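Putative enoyl-CoA hydratase/isomerase (Acinetobacter baumannii, PDB 3FDU) probably acts on enoyl-CoA thioesters as a hydratase or isomerase of the crotonase superfamily. Local coordinates at residues Ala9-Gly14 with Lys48-Val53; Phe74-Asn79 with Ala244-Met249; Pro87-Leu92 with Ser142-Ala147; Ile117-Asp122 with Gln149-Gln154; Ala130-Pro135 with Lys168-Glu173. The protein carries 4 engineered substitutions. All coordinates share one frame; numbering follows the deposited sequence. Where two conformers were deposited one is given.

Overall arrangement
The five contacts illustrate how bonding chemistry follows place in a crotonase-type fold. Contacts 3 and 4 lie nearest the middle of the chain, their centres 11 Å apart; they rest on van der Waals packing, which in contact 3 includes a buried carboxylate, and meet at Gln120 of contact 4, whose NE2 donates to Gly145 O of contact 3 at 2.9 Å. Contact 5, about 15 Å from contact 4 between centres, pairs two strands of the small sheet, and its Phe132 and Ile134 pack on Leu118 and Leu151 of contact 4. Contacts 1 and 2 are peripheral, on opposite sides of the chain's centre, their centres about 40 Å apart. Backbone bonds to one carbonyl hold contact 1, whereas contact 2 joins two helices through side chains alone.

Contact 1 (Ala9-Gly14 with Lys48-Val53); sequences ANLEGG and KDVRVV. Engineered in segment 48-53: Val53 (natural residue Ile).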
# COMPACT_ATOMS: atom_id res chain seq x y z
N ALA A 9 2.69 -30.75 -16.02
CA ALA A 9 3.94 -30.20 -15.51
C ALA A 9 4.99 -30.39 -16.56
O ALA A 9 5.04 -31.44 -17.21
CB ALA A 9 4.34 -30.88 -14.21
N ASN A 10 5.78 -29.35 -16.78
CA ASN A 10 6.87 -29.39 -17.76
C ASN A 10 8.05 -28.70 -17.11
O ASN A 10 7.90 -27.62 -16.51
CB ASN A 10 6.51 -28.62 -19.05
CG ASN A 10 7.69 -28.54 -20.05
OD1 ASN A 10 7.99 -29.52 -20.74
ND2 ASN A 10 8.35 -27.37 -20.13
N LEU A 11 9.22 -29.33 -17.19
CA LEU A 11 10.42 -28.75 -16.68
C LEU A 11 11.43 -28.66 -17.81
O LEU A 11 11.81 -29.68 -18.42
CB LEU A 11 10.96 -29.59 -15.52
CG LEU A 11 12.35 -29.24 -15.00
CD1 LEU A 11 12.46 -27.76 -14.58
CD2 LEU A 11 12.67 -30.17 -13.85
N GLU A 12 11.85 -27.44 -18.11
CA GLU A 12 12.86 -27.24 -19.13
C GLU A 12 13.73 -26.05 -18.78
O GLU A 12 13.22 -24.97 -18.42
CB GLU A 12 12.20 -27.08 -20.51
CG GLU A 12 13.00 -26.20 -21.47
CD GLU A 12 12.60 -26.43 -22.93
OE1 GLU A 12 11.57 -27.11 -23.16
OE2 GLU A 12 13.32 -25.95 -23.84
N GLY A 13 15.05 -26.23 -18.88
CA GLY A 13 16.01 -25.16 -18.59
C GLY A 13 15.79 -24.49 -17.23
O GLY A 13 15.94 -23.26 -17.12
N GLY A 14 15.47 -25.28 -16.21
CA GLY A 14 15.25 -24.80 -14.83
C GLY A 14 13.88 -24.13 -14.60
O GLY A 14 13.57 -23.72 -13.46
N LYS A 48 16.32 -29.75 -7.26
CA LYS A 48 17.47 -28.90 -7.56
C LYS A 48 17.55 -28.53 -9.02
O LYS A 48 18.26 -27.61 -9.35
CB LYS A 48 18.79 -29.54 -7.08
N ASP A 49 16.88 -29.26 -9.91
CA ASP A 49 16.77 -28.83 -11.31
C ASP A 49 15.70 -27.75 -11.56
O ASP A 49 15.55 -27.29 -12.67
CB ASP A 49 16.43 -30.00 -12.22
CG ASP A 49 17.44 -31.14 -12.14
OD1 ASP A 49 18.65 -30.86 -12.24
OD2 ASP A 49 17.00 -32.29 -11.97
N VAL A 50 14.93 -27.36 -10.54
CA VAL A 50 13.94 -26.27 -10.73
C VAL A 50 14.50 -24.96 -10.11
O VAL A 50 14.85 -24.94 -8.91
CB VAL A 50 12.63 -26.60 -10.00
CG1 VAL A 50 11.66 -25.42 -10.04
CG2 VAL A 50 11.98 -27.86 -10.54
N ARG A 51 14.53 -23.88 -10.90
CA ARG A 51 14.95 -22.58 -10.37
C ARG A 51 13.78 -21.56 -10.27
O ARG A 51 13.78 -20.70 -9.37
CB ARG A 51 16.07 -22.00 -11.26
CG ARG A 51 17.40 -22.82 -11.10
CD ARG A 51 18.34 -22.56 -12.27
NE ARG A 51 18.81 -21.20 -12.14
CZ ARG A 51 19.96 -20.85 -11.59
NH1 ARG A 51 20.85 -21.78 -11.20
NH2 ARG A 51 20.25 -19.57 -11.48
N VAL A 52 12.83 -21.65 -11.22
CA VAL A 52 11.62 -20.76 -11.26
C VAL A 52 10.34 -21.55 -11.54
O VAL A 52 10.34 -22.50 -12.33
CB VAL A 52 11.77 -19.69 -12.31
CG1 VAL A 52 10.50 -18.75 -12.40
CG2 VAL A 52 13.11 -18.86 -12.09
N VAL A 53 9.26 -21.20 -10.84
CA VAL A 53 7.98 -21.81 -11.13
C VAL A 53 7.02 -20.83 -11.84
O VAL A 53 6.86 -19.64 -11.43
CB VAL A 53 7.31 -22.37 -9.83
CG1 VAL A 53 5.95 -23.07 -10.18
CG2 VAL A 53 8.25 -23.37 -9.11
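Leu11 places CG opposite its backbone nitrogen (chi1 171°), and a further turn at chi2 spreads both methyls over the chain at Asp49 and Val50. CD1 lies 3.7 Å from Asp49 O, while CG2 of Val50, trans to its own carbonyl carbon, is 4.1 Å from Leu11 CD1. Leu11 thus covers a backbone carbonyl and the branch of a buried valine. The segment 9-14 includes the turn of the hairpin between strands 7-12 and 15-20, at one side of the six-stranded sheet; 48-53 leads from helix 31-46 into strand 52-57, which runs parallel to 15-20. Gly14, at positive phi, turns its carbonyl to this incoming strand. Its oxygen takes two donors: Arg51 N at 2.7 Å, in the carbonyl plane on a lone pair, and Val52 N at 3.1 Å, tilted 20° from that plane. The same glycine makes a nearly straight CA-H...O contact, Gly14 CA to Asp49 O, at 3.3 Å.

Contact 2 (Phe74-Asn79 with Ala244-Met249); sequences FVQNPN and AVQAFM
Two helix ends meet here: the last turn of helix 68-76 and the final turn of helix 239-248, the last helix of the modelled chain. At the centre Val75 and Val245 pack together. CG2 of Val245 sits among the branches of Val75, 3.9 Å from Val75 CG1 and 4.1 Å from Val75 CG2, so that one methyl rests against the whole fork of the other residue. The other branch of Val245 serves a different partner: CG1, trans to its own backbone N (chi1 170°), lies under the amide of Gln76, 3.8 Å from Gln76 NE2. Gln76 reaches this place because its chain is extended beyond CG and carries the amide across the gap between the helices. There NE2 also comes 4.1 Å from Met249 CG. These are van der Waals contacts; the polar partner of Gln76 NE2 is Met72 O, one turn back on its own helix, a bond that fixes the amide over the valine. Met72 also touches Val245, Phe248 and Met249, extending the apolar patch along helix 68-76, while Met241 meets Val75 from the preceding turn of helix 239-248. The buried valines with a glutamine and a methionine at the exposed margin form a small helix-helix packing interface, through which the C-terminal helical part of this crotonase-family chain rests on an earlier helix.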
# COMPACT_ATOMS: atom_id res chain seq x y z
N PHE A 74 -19.49 -30.32 0.15
CA PHE A 74 -18.70 -29.93 1.32
C PHE A 74 -19.54 -29.28 2.43
O PHE A 74 -19.38 -29.62 3.63
CB PHE A 74 -17.52 -29.04 0.90
CG PHE A 74 -16.49 -28.82 1.99
CD1 PHE A 74 -15.39 -29.67 2.12
CD2 PHE A 74 -16.60 -27.73 2.84
CE1 PHE A 74 -14.40 -29.44 3.10
CE2 PHE A 74 -15.63 -27.48 3.82
CZ PHE A 74 -14.52 -28.34 3.95
N VAL A 75 -20.41 -28.34 2.05
CA VAL A 75 -21.22 -27.63 3.02
C VAL A 75 -22.10 -28.66 3.82
O VAL A 75 -22.34 -28.51 5.03
CB VAL A 75 -22.13 -26.58 2.36
CG1 VAL A 75 -23.32 -26.20 3.31
CG2 VAL A 75 -21.33 -25.32 1.93
N GLN A 76 -22.57 -29.69 3.13
CA GLN A 76 -23.36 -30.74 3.76
C GLN A 76 -22.57 -31.80 4.55
O GLN A 76 -23.16 -32.56 5.30
CB GLN A 76 -24.25 -31.41 2.72
CG GLN A 76 -25.21 -30.42 2.06
CD GLN A 76 -25.98 -31.05 0.91
OE1 GLN A 76 -27.04 -31.62 1.14
NE2 GLN A 76 -25.46 -30.95 -0.30
N ASN A 77 -21.26 -31.85 4.39
CA ASN A 77 -20.41 -32.81 5.06
C ASN A 77 -19.07 -32.17 5.34
O ASN A 77 -18.08 -32.59 4.78
CB ASN A 77 -20.19 -34.06 4.18
CG ASN A 77 -19.60 -35.25 4.97
OD1 ASN A 77 -19.58 -35.24 6.20
ND2 ASN A 77 -19.13 -36.28 4.24
N PRO A 78 -19.04 -31.10 6.15
CA PRO A 78 -17.80 -30.31 6.26
C PRO A 78 -16.62 -31.04 6.92
O PRO A 78 -16.83 -31.83 7.84
CB PRO A 78 -18.20 -29.09 7.11
CG PRO A 78 -19.53 -29.52 7.80
CD PRO A 78 -20.20 -30.45 6.80
N ASN A 79 -15.40 -30.75 6.47
CA ASN A 79 -14.17 -31.21 7.14
C ASN A 79 -14.23 -30.71 8.59
O ASN A 79 -14.51 -29.53 8.85
CB ASN A 79 -12.97 -30.64 6.35
CG ASN A 79 -11.61 -31.11 6.82
OD1 ASN A 79 -11.28 -31.12 8.01
ND2 ASN A 79 -10.74 -31.41 5.83
N ALA A 244 -29.60 -22.74 2.33
CA ALA A 244 -29.47 -22.31 0.93
C ALA A 244 -28.94 -23.42 0.03
O ALA A 244 -29.45 -23.63 -1.08
CB ALA A 244 -28.66 -21.06 0.86
N VAL A 245 -27.98 -24.22 0.49
CA VAL A 245 -27.50 -25.29 -0.35
C VAL A 245 -28.57 -26.38 -0.50
O VAL A 245 -28.82 -26.92 -1.61
CB VAL A 245 -26.14 -25.91 0.17
CG1 VAL A 245 -25.82 -27.15 -0.61
CG2 VAL A 245 -24.97 -24.87 0.05
N GLN A 246 -29.24 -26.67 0.60
CA GLN A 246 -30.27 -27.70 0.58
C GLN A 246 -31.36 -27.34 -0.47
O GLN A 246 -31.74 -28.17 -1.33
CB GLN A 246 -30.84 -27.86 1.98
CG GLN A 246 -29.94 -28.70 2.88
CD GLN A 246 -30.45 -28.74 4.29
OE1 GLN A 246 -31.07 -27.78 4.77
NE2 GLN A 246 -30.22 -29.85 4.97
N ALA A 247 -31.83 -26.10 -0.42
CA ALA A 247 -32.78 -25.59 -1.41
C ALA A 247 -32.25 -25.75 -2.82
O ALA A 247 -32.90 -26.35 -3.69
CB ALA A 247 -33.09 -24.11 -1.12
N PHE A 248 -31.07 -25.18 -3.07
CA PHE A 248 -30.46 -25.25 -4.36
C PHE A 248 -30.40 -26.68 -4.86
O PHE A 248 -30.71 -26.94 -6.01
CB PHE A 248 -29.08 -24.59 -4.35
CG PHE A 248 -28.46 -24.44 -5.70
CD1 PHE A 248 -28.45 -23.21 -6.35
CD2 PHE A 248 -27.86 -25.54 -6.33
CE1 PHE A 248 -27.85 -23.06 -7.61
CE2 PHE A 248 -27.26 -25.39 -7.59
CZ PHE A 248 -27.27 -24.16 -8.23
N MET A 249 -30.04 -27.62 -3.99
CA MET A 249 -29.90 -29.03 -4.40
C MET A 249 -31.26 -29.75 -4.56
O MET A 249 -31.34 -30.77 -5.28
CB MET A 249 -29.00 -29.79 -3.42
CG MET A 249 -27.51 -29.31 -3.40
SD MET A 249 -26.75 -29.55 -5.02
CE MET A 249 -26.84 -31.32 -5.09

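Contact 3 (Pro87-Leu92 with Ser142-Ala147); sequences PPFVLL and SPEGGA
Phe89 lays the CE1 corner of its ring against the start of the Glu144 side chain, with Phe89 CE1 3.5 Å from Glu144 CB. The two side chains run roughly perpendicular to each other, and the ring and carboxylate planes stand 60° apart. Glu144 CG lies between its own backbone N and carbonyl carbon (chi1 38°), and a bend at chi2 directs the carboxylate at the helix carrying Pro88 and Leu92. One oxygen, OE1, is 3.8 Å from Pro88 CB, and the other, OE2, is 4.0 Å from Leu92 CD1. Apolar groups thus line this side of a buried carboxylate. Leu92 then presses on the backbone: CD1 is 3.4 Å from Gly145 CA, tighter than usual for two carbons. Gly145, at positive phi, belongs to the type I' turn from Glu144 to Ala147 that leads into helix 147-155. Helix 87-97 thereby packs on the loop before that helix, with Ile113 and Thr116 of helix 113-116 touching both Leu92 and Glu144, and Ala229 of helix 218-236 against Phe89.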
# COMPACT_ATOMS: atom_id res chain seq x y z
N PRO A 87 -8.29 -27.94 1.94
CA PRO A 87 -7.40 -27.90 0.74
C PRO A 87 -7.02 -26.53 0.18
O PRO A 87 -5.85 -26.32 -0.06
CB PRO A 87 -8.13 -28.77 -0.30
CG PRO A 87 -8.87 -29.82 0.61
CD PRO A 87 -9.36 -28.96 1.77
N PRO A 88 -7.97 -25.59 0.04
CA PRO A 88 -7.51 -24.29 -0.51
C PRO A 88 -6.47 -23.59 0.39
O PRO A 88 -5.60 -22.94 -0.12
CB PRO A 88 -8.76 -23.41 -0.53
CG PRO A 88 -9.95 -24.33 -0.32
CD PRO A 88 -9.43 -25.63 0.26
N PHE A 89 -6.60 -23.66 1.72
CA PHE A 89 -5.57 -23.04 2.59
C PHE A 89 -4.22 -23.74 2.51
O PHE A 89 -3.15 -23.09 2.65
CB PHE A 89 -6.09 -22.97 4.02
CG PHE A 89 -7.45 -22.37 4.11
CD1 PHE A 89 -7.61 -21.02 4.01
CD2 PHE A 89 -8.58 -23.17 4.26
CE1 PHE A 89 -8.88 -20.44 4.09
CE2 PHE A 89 -9.84 -22.62 4.31
CZ PHE A 89 -10.00 -21.24 4.19
N VAL A 90 -4.24 -25.05 2.27
CA VAL A 90 -2.99 -25.83 2.06
C VAL A 90 -2.24 -25.31 0.80
O VAL A 90 -1.03 -25.06 0.84
CB VAL A 90 -3.26 -27.37 1.93
CG1 VAL A 90 -1.93 -28.16 1.51
CG2 VAL A 90 -3.79 -27.95 3.28
N LEU A 91 -2.96 -25.12 -0.30
CA LEU A 91 -2.39 -24.54 -1.53
C LEU A 91 -1.86 -23.14 -1.26
O LEU A 91 -0.70 -22.82 -1.63
CB LEU A 91 -3.44 -24.51 -2.67
CG LEU A 91 -3.03 -23.73 -3.94
CD1 LEU A 91 -1.72 -24.28 -4.45
CD2 LEU A 91 -4.16 -23.86 -5.02
N LEU A 92 -2.68 -22.28 -0.64
CA LEU A 92 -2.23 -20.92 -0.40
C LEU A 92 -0.98 -20.85 0.45
O LEU A 92 -0.10 -20.05 0.18
CB LEU A 92 -3.34 -20.04 0.18
CG LEU A 92 -4.50 -19.69 -0.79
CD1 LEU A 92 -5.84 -19.47 -0.02
CD2 LEU A 92 -4.15 -18.48 -1.61
N SER A 142 -16.13 -15.31 3.54
CA SER A 142 -15.29 -14.28 4.20
C SER A 142 -13.91 -14.41 3.59
O SER A 142 -13.70 -15.28 2.74
CB SER A 142 -15.25 -14.47 5.75
OG SER A 142 -14.77 -15.79 6.06
N PRO A 143 -12.96 -13.58 4.00
CA PRO A 143 -11.70 -13.59 3.20
C PRO A 143 -10.91 -14.91 3.29
O PRO A 143 -11.03 -15.64 4.31
CB PRO A 143 -10.87 -12.48 3.88
CG PRO A 143 -11.98 -11.46 4.32
CD PRO A 143 -13.08 -12.38 4.86
N GLU A 144 -10.11 -15.24 2.26
CA GLU A 144 -9.07 -16.28 2.43
C GLU A 144 -7.75 -15.88 1.77
O GLU A 144 -7.66 -14.83 1.14
CB GLU A 144 -9.52 -17.69 1.96
CG GLU A 144 -10.38 -17.74 0.70
CD GLU A 144 -10.12 -18.99 -0.16
OE1 GLU A 144 -10.53 -20.10 0.25
OE2 GLU A 144 -9.56 -18.85 -1.28
N GLY A 145 -6.73 -16.70 1.94
CA GLY A 145 -5.40 -16.40 1.39
C GLY A 145 -4.67 -15.23 2.03
O GLY A 145 -3.69 -14.73 1.49
N GLY A 146 -5.15 -14.77 3.18
CA GLY A 146 -4.49 -13.68 3.86
C GLY A 146 -4.88 -12.34 3.28
O GLY A 146 -4.26 -11.33 3.61
N ALA A 147 -5.90 -12.33 2.43
CA ALA A 147 -6.27 -11.14 1.68
C ALA A 147 -6.75 -10.02 2.58
O ALA A 147 -6.57 -8.83 2.24
CB ALA A 147 -7.37 -11.49 0.63

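Contact 4 (Ile117-Asp122 with Gln149-Gln154); sequences ILLQAD and QLLVKQ
Leu119 and Leu150 lie alongside each other, pointing opposite ways, and form the centre of the contact. Leu119 CB lies 4.1 Å from Leu150 CD1, and the two methyls of Leu119 divide the helix surface between them. Leu119 CD1 rests over the backbone where Leu150 passes into Leu151, 4.0 Å from Leu151 N and 4.2 Å from Leu151 CB; Leu119 CD2 reaches one turn further, 4.1 Å from Gln154 CB. Leu150 CD1 in turn meets the amide of Gln120 nearly evenly, at 3.9 Å from both Gln120 OE1 and Gln120 NE2, the two side chains crossing almost at right angles. A second shell fixes this amide. Gln120 leaves its backbone pointing away from the helix, but a bend at chi2 (-50°) folds the chain back, and NE2 donates to Gly145 O and Thr116 O. Two carbonyls therefore hold the flat group against the leucine methyl. Gln154 is anchored too: its OE1 accepts from His158 N of the third subunit, which ties this helix to the trimer interface. The segment 117-122 runs from helix 113-116 into strand 123-126. It is pressed on one flank by helix 147-155, with Leu92, Ala95 and Ala96 of helix 87-97 against Gln120, and Ile104 of strand 102-106 against Ile117, Leu118 and Ala121.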
# COMPACT_ATOMS: atom_id res chain seq x y z
N ILE A 117 -4.54 -16.25 -4.72
CA ILE A 117 -3.25 -16.86 -5.01
C ILE A 117 -2.25 -15.85 -5.63
O ILE A 117 -1.04 -15.99 -5.46
CB ILE A 117 -3.37 -18.15 -5.89
CG1 ILE A 117 -2.06 -18.94 -5.77
CG2 ILE A 117 -3.62 -17.78 -7.37
CD1 ILE A 117 -2.16 -20.38 -5.61
N LEU A 118 -2.76 -14.81 -6.32
CA LEU A 118 -1.90 -13.76 -6.89
C LEU A 118 -1.13 -13.04 -5.80
O LEU A 118 -0.01 -12.54 -6.02
CB LEU A 118 -2.74 -12.72 -7.66
CG LEU A 118 -3.62 -13.32 -8.76
CD1 LEU A 118 -4.32 -12.18 -9.46
CD2 LEU A 118 -2.72 -14.17 -9.72
N LEU A 119 -1.73 -12.97 -4.62
CA LEU A 119 -1.09 -12.33 -3.47
C LEU A 119 0.02 -13.18 -2.87
O LEU A 119 0.79 -12.69 -2.01
CB LEU A 119 -2.09 -12.01 -2.38
CG LEU A 119 -3.18 -11.01 -2.80
CD1 LEU A 119 -4.35 -11.13 -1.77
CD2 LEU A 119 -2.65 -9.57 -2.93
N GLN A 120 0.11 -14.45 -3.27
CA GLN A 120 1.30 -15.24 -2.96
C GLN A 120 2.38 -15.25 -4.05
O GLN A 120 3.47 -15.77 -3.83
CB GLN A 120 0.92 -16.71 -2.62
CG GLN A 120 -0.42 -16.93 -1.90
CD GLN A 120 -0.62 -16.07 -0.70
OE1 GLN A 120 0.30 -15.81 0.09
NE2 GLN A 120 -1.84 -15.58 -0.54
N ALA A 121 2.09 -14.76 -5.26
CA ALA A 121 3.08 -14.81 -6.33
C ALA A 121 3.99 -13.58 -6.24
O ALA A 121 3.55 -12.54 -5.77
CB ALA A 121 2.38 -14.84 -7.73
N ASP A 122 5.22 -13.69 -6.75
CA ASP A 122 6.11 -12.53 -6.85
C ASP A 122 5.80 -11.58 -8.00
O ASP A 122 5.94 -10.37 -7.86
CB ASP A 122 7.53 -13.05 -6.96
CG ASP A 122 7.87 -13.98 -5.81
OD1 ASP A 122 7.71 -13.54 -4.66
OD2 ASP A 122 8.23 -15.16 -6.06
N GLN A 149 -5.33 -8.95 4.96
CA GLN A 149 -4.14 -8.15 5.23
C GLN A 149 -3.29 -7.88 3.99
O GLN A 149 -2.90 -6.74 3.77
CB GLN A 149 -3.27 -8.76 6.38
CG GLN A 149 -3.97 -8.67 7.74
CD GLN A 149 -3.10 -9.23 8.88
OE1 GLN A 149 -1.88 -9.22 8.80
NE2 GLN A 149 -3.74 -9.74 9.93
N LEU A 150 -3.02 -8.92 3.19
CA LEU A 150 -2.22 -8.77 1.96
C LEU A 150 -2.84 -7.88 0.88
O LEU A 150 -2.12 -7.11 0.23
CB LEU A 150 -1.87 -10.13 1.35
CG LEU A 150 -1.11 -11.09 2.27
CD1 LEU A 150 -0.94 -12.42 1.50
CD2 LEU A 150 0.23 -10.50 2.65
N LEU A 151 -4.16 -7.97 0.68
CA LEU A 151 -4.79 -7.08 -0.33
C LEU A 151 -4.83 -5.62 0.19
O LEU A 151 -4.64 -4.68 -0.55
CB LEU A 151 -6.25 -7.54 -0.66
CG LEU A 151 -6.89 -6.79 -1.85
CD1 LEU A 151 -6.09 -7.01 -3.16
CD2 LEU A 151 -8.37 -7.23 -2.07
N VAL A 152 -5.08 -5.42 1.49
CA VAL A 152 -5.02 -4.05 2.03
C VAL A 152 -3.60 -3.46 1.81
O VAL A 152 -3.41 -2.29 1.44
CB VAL A 152 -5.35 -4.01 3.58
CG1 VAL A 152 -4.95 -2.65 4.21
CG2 VAL A 152 -6.79 -4.28 3.81
N LYS A 153 -2.58 -4.27 2.05
CA LYS A 153 -1.20 -3.79 1.83
C LYS A 153 -0.88 -3.55 0.33
O LYS A 153 -0.25 -2.56 -0.02
CB LYS A 153 -0.18 -4.77 2.45
CG LYS A 153 -0.14 -4.64 4.01
CD LYS A 153 0.81 -5.69 4.66
CE LYS A 153 0.57 -5.74 6.18
NZ LYS A 153 1.44 -6.75 6.86
N GLN A 154 -1.31 -4.45 -0.53
CA GLN A 154 -0.97 -4.39 -1.96
C GLN A 154 -1.78 -3.30 -2.69
O GLN A 154 -1.25 -2.58 -3.54
CB GLN A 154 -1.18 -5.77 -2.60
CG GLN A 154 -0.92 -5.84 -4.15
CD GLN A 154 0.53 -5.58 -4.57
OE1 GLN A 154 1.30 -6.52 -4.69
NE2 GLN A 154 0.88 -4.33 -4.86

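Contact 5 (Ala130-Pro135 with Lys168-Glu173); sequences ALFQIP and KKFNAE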
# COMPACT_ATOMS: atom_id res chain seq x y z
N ALA A 130 -8.47 -10.92 -19.17
CA ALA A 130 -8.61 -11.32 -17.77
C ALA A 130 -9.81 -10.69 -17.06
O ALA A 130 -10.04 -9.49 -17.14
CB ALA A 130 -7.34 -11.02 -17.03
N LEU A 131 -10.57 -11.51 -16.36
CA LEU A 131 -11.73 -11.04 -15.64
C LEU A 131 -11.65 -11.58 -14.22
O LEU A 131 -11.74 -12.79 -14.01
CB LEU A 131 -13.04 -11.52 -16.31
CG LEU A 131 -13.37 -10.79 -17.65
CD1 LEU A 131 -14.57 -11.52 -18.25
CD2 LEU A 131 -13.61 -9.25 -17.49
N PHE A 132 -11.52 -10.68 -13.27
CA PHE A 132 -11.24 -11.07 -11.88
C PHE A 132 -12.48 -10.87 -10.99
O PHE A 132 -13.30 -10.00 -11.23
CB PHE A 132 -10.12 -10.21 -11.30
CG PHE A 132 -8.82 -10.22 -12.09
CD1 PHE A 132 -7.81 -11.12 -11.76
CD2 PHE A 132 -8.58 -9.29 -13.11
CE1 PHE A 132 -6.59 -11.12 -12.46
CE2 PHE A 132 -7.37 -9.29 -13.83
CZ PHE A 132 -6.37 -10.20 -13.51
N GLN A 133 -12.54 -11.63 -9.89
CA GLN A 133 -13.58 -11.39 -8.90
C GLN A 133 -13.21 -12.04 -7.57
O GLN A 133 -12.58 -13.10 -7.56
CB GLN A 133 -14.93 -11.97 -9.39
CG GLN A 133 -16.14 -11.62 -8.43
CD GLN A 133 -17.37 -12.40 -8.87
OE1 GLN A 133 -17.24 -13.39 -9.60
NE2 GLN A 133 -18.55 -11.95 -8.48
N ILE A 134 -13.54 -11.37 -6.45
CA ILE A 134 -13.48 -11.97 -5.12
C ILE A 134 -14.92 -12.08 -4.61
O ILE A 134 -15.46 -11.15 -4.02
CB ILE A 134 -12.70 -11.06 -4.12
CG1 ILE A 134 -11.47 -10.48 -4.83
CG2 ILE A 134 -12.22 -11.87 -2.86
CD1 ILE A 134 -10.57 -9.67 -3.90
N PRO A 135 -15.55 -13.19 -4.88
CA PRO A 135 -16.99 -13.33 -4.62
C PRO A 135 -17.35 -13.77 -3.21
O PRO A 135 -18.56 -13.99 -2.94
CB PRO A 135 -17.40 -14.45 -5.60
CG PRO A 135 -16.16 -15.29 -5.72
CD PRO A 135 -14.98 -14.34 -5.59
N LYS A 168 -17.50 -7.33 -6.52
CA LYS A 168 -17.75 -7.13 -7.97
C LYS A 168 -16.68 -7.74 -8.89
O LYS A 168 -15.51 -7.95 -8.50
CB LYS A 168 -17.88 -5.64 -8.26
CG LYS A 168 -16.56 -4.84 -8.01
CD LYS A 168 -16.93 -3.34 -8.04
CE LYS A 168 -15.76 -2.46 -8.31
NZ LYS A 168 -16.28 -1.06 -8.17
N LYS A 169 -17.06 -7.98 -10.15
CA LYS A 169 -16.08 -8.36 -11.16
C LYS A 169 -15.31 -7.09 -11.56
O LYS A 169 -15.78 -5.93 -11.39
CB LYS A 169 -16.76 -9.06 -12.38
CG LYS A 169 -17.29 -10.46 -12.06
CD LYS A 169 -18.08 -11.09 -13.19
CE LYS A 169 -18.51 -12.53 -12.82
NZ LYS A 169 -17.33 -13.42 -12.46
N PHE A 170 -14.08 -7.29 -12.00
CA PHE A 170 -13.20 -6.17 -12.35
C PHE A 170 -12.19 -6.58 -13.42
O PHE A 170 -11.89 -7.77 -13.57
CB PHE A 170 -12.54 -5.50 -11.11
CG PHE A 170 -11.60 -6.43 -10.27
CD1 PHE A 170 -10.19 -6.45 -10.49
CD2 PHE A 170 -12.13 -7.25 -9.25
CE1 PHE A 170 -9.33 -7.28 -9.71
CE2 PHE A 170 -11.28 -8.08 -8.45
CZ PHE A 170 -9.88 -8.11 -8.72
N ASN A 171 -11.69 -5.61 -14.20
CA ASN A 171 -10.96 -5.98 -15.39
C ASN A 171 -9.46 -5.90 -15.13
O ASN A 171 -9.02 -5.70 -13.97
CB ASN A 171 -11.35 -5.08 -16.58
CG ASN A 171 -11.12 -3.59 -16.28
OD1 ASN A 171 -10.24 -3.24 -15.48
ND2 ASN A 171 -11.90 -2.72 -16.91
N ALA A 172 -8.65 -6.11 -16.17
CA ALA A 172 -7.20 -6.13 -15.95
C ALA A 172 -6.65 -4.75 -15.56
O ALA A 172 -5.71 -4.64 -14.79
CB ALA A 172 -6.45 -6.70 -17.19
N GLU A 173 -7.25 -3.67 -16.06
CA GLU A 173 -6.78 -2.33 -15.71
C GLU A 173 -7.01 -2.03 -14.23
O GLU A 173 -6.19 -1.39 -13.59
CB GLU A 173 -7.47 -1.27 -16.58
CG GLU A 173 -7.08 -1.32 -18.07
CD GLU A 173 -7.59 -2.56 -18.85
OE1 GLU A 173 -8.62 -3.20 -18.48
OE2 GLU A 173 -6.94 -2.88 -19.88
O HOH W 1 -9.72 -7.06 -18.58
O HOH W 2 -14.77 -13.22 -13.83
O HOH W 3 -14.32 -8.51 -6.22
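Phe132 and Phe170 stand as neighbours across two antiparallel strands, their rings nearly parallel (16°) but so offset, with centroids 5.4 Å apart, that little of one ring lies over the other. What covers the Phe170 face is instead the Phe132 methylene: Phe132 CB is 3.5 Å from the Phe170 ring centroid, a CH-pi contact. With chi1 at 62°, the Phe170 ring swings across toward the opposite strand. Phe132 turns its own ring edge to Phe170 O and to Ala172 CA. The backbones fix this placement as a hydrogen-bonded pair: Phe132 N gives to Phe170 O and Phe170 N returns to Phe132 O, each at 2.9 Å. On the other face of the sheet Gln133 and Lys169 cross obliquely. The lysine bends at chi4 to bring NZ within 2.9 Å of Gln133 OE1, approaching from above the amide plane, 53° out of it; Gln133 NE2 donates to Ala167 O, so the amide is held at both ends. Waters continue the link at the strand ends, one joining Ala130 O to Ala172 N and another Lys168 O to Ile134 N. Strand 131-133 is central in this three-stranded sheet, between 109-111 and 169-170, and its phenylalanine face packs on Val115 of helix 113-116 and Ala175 of helix 172-177.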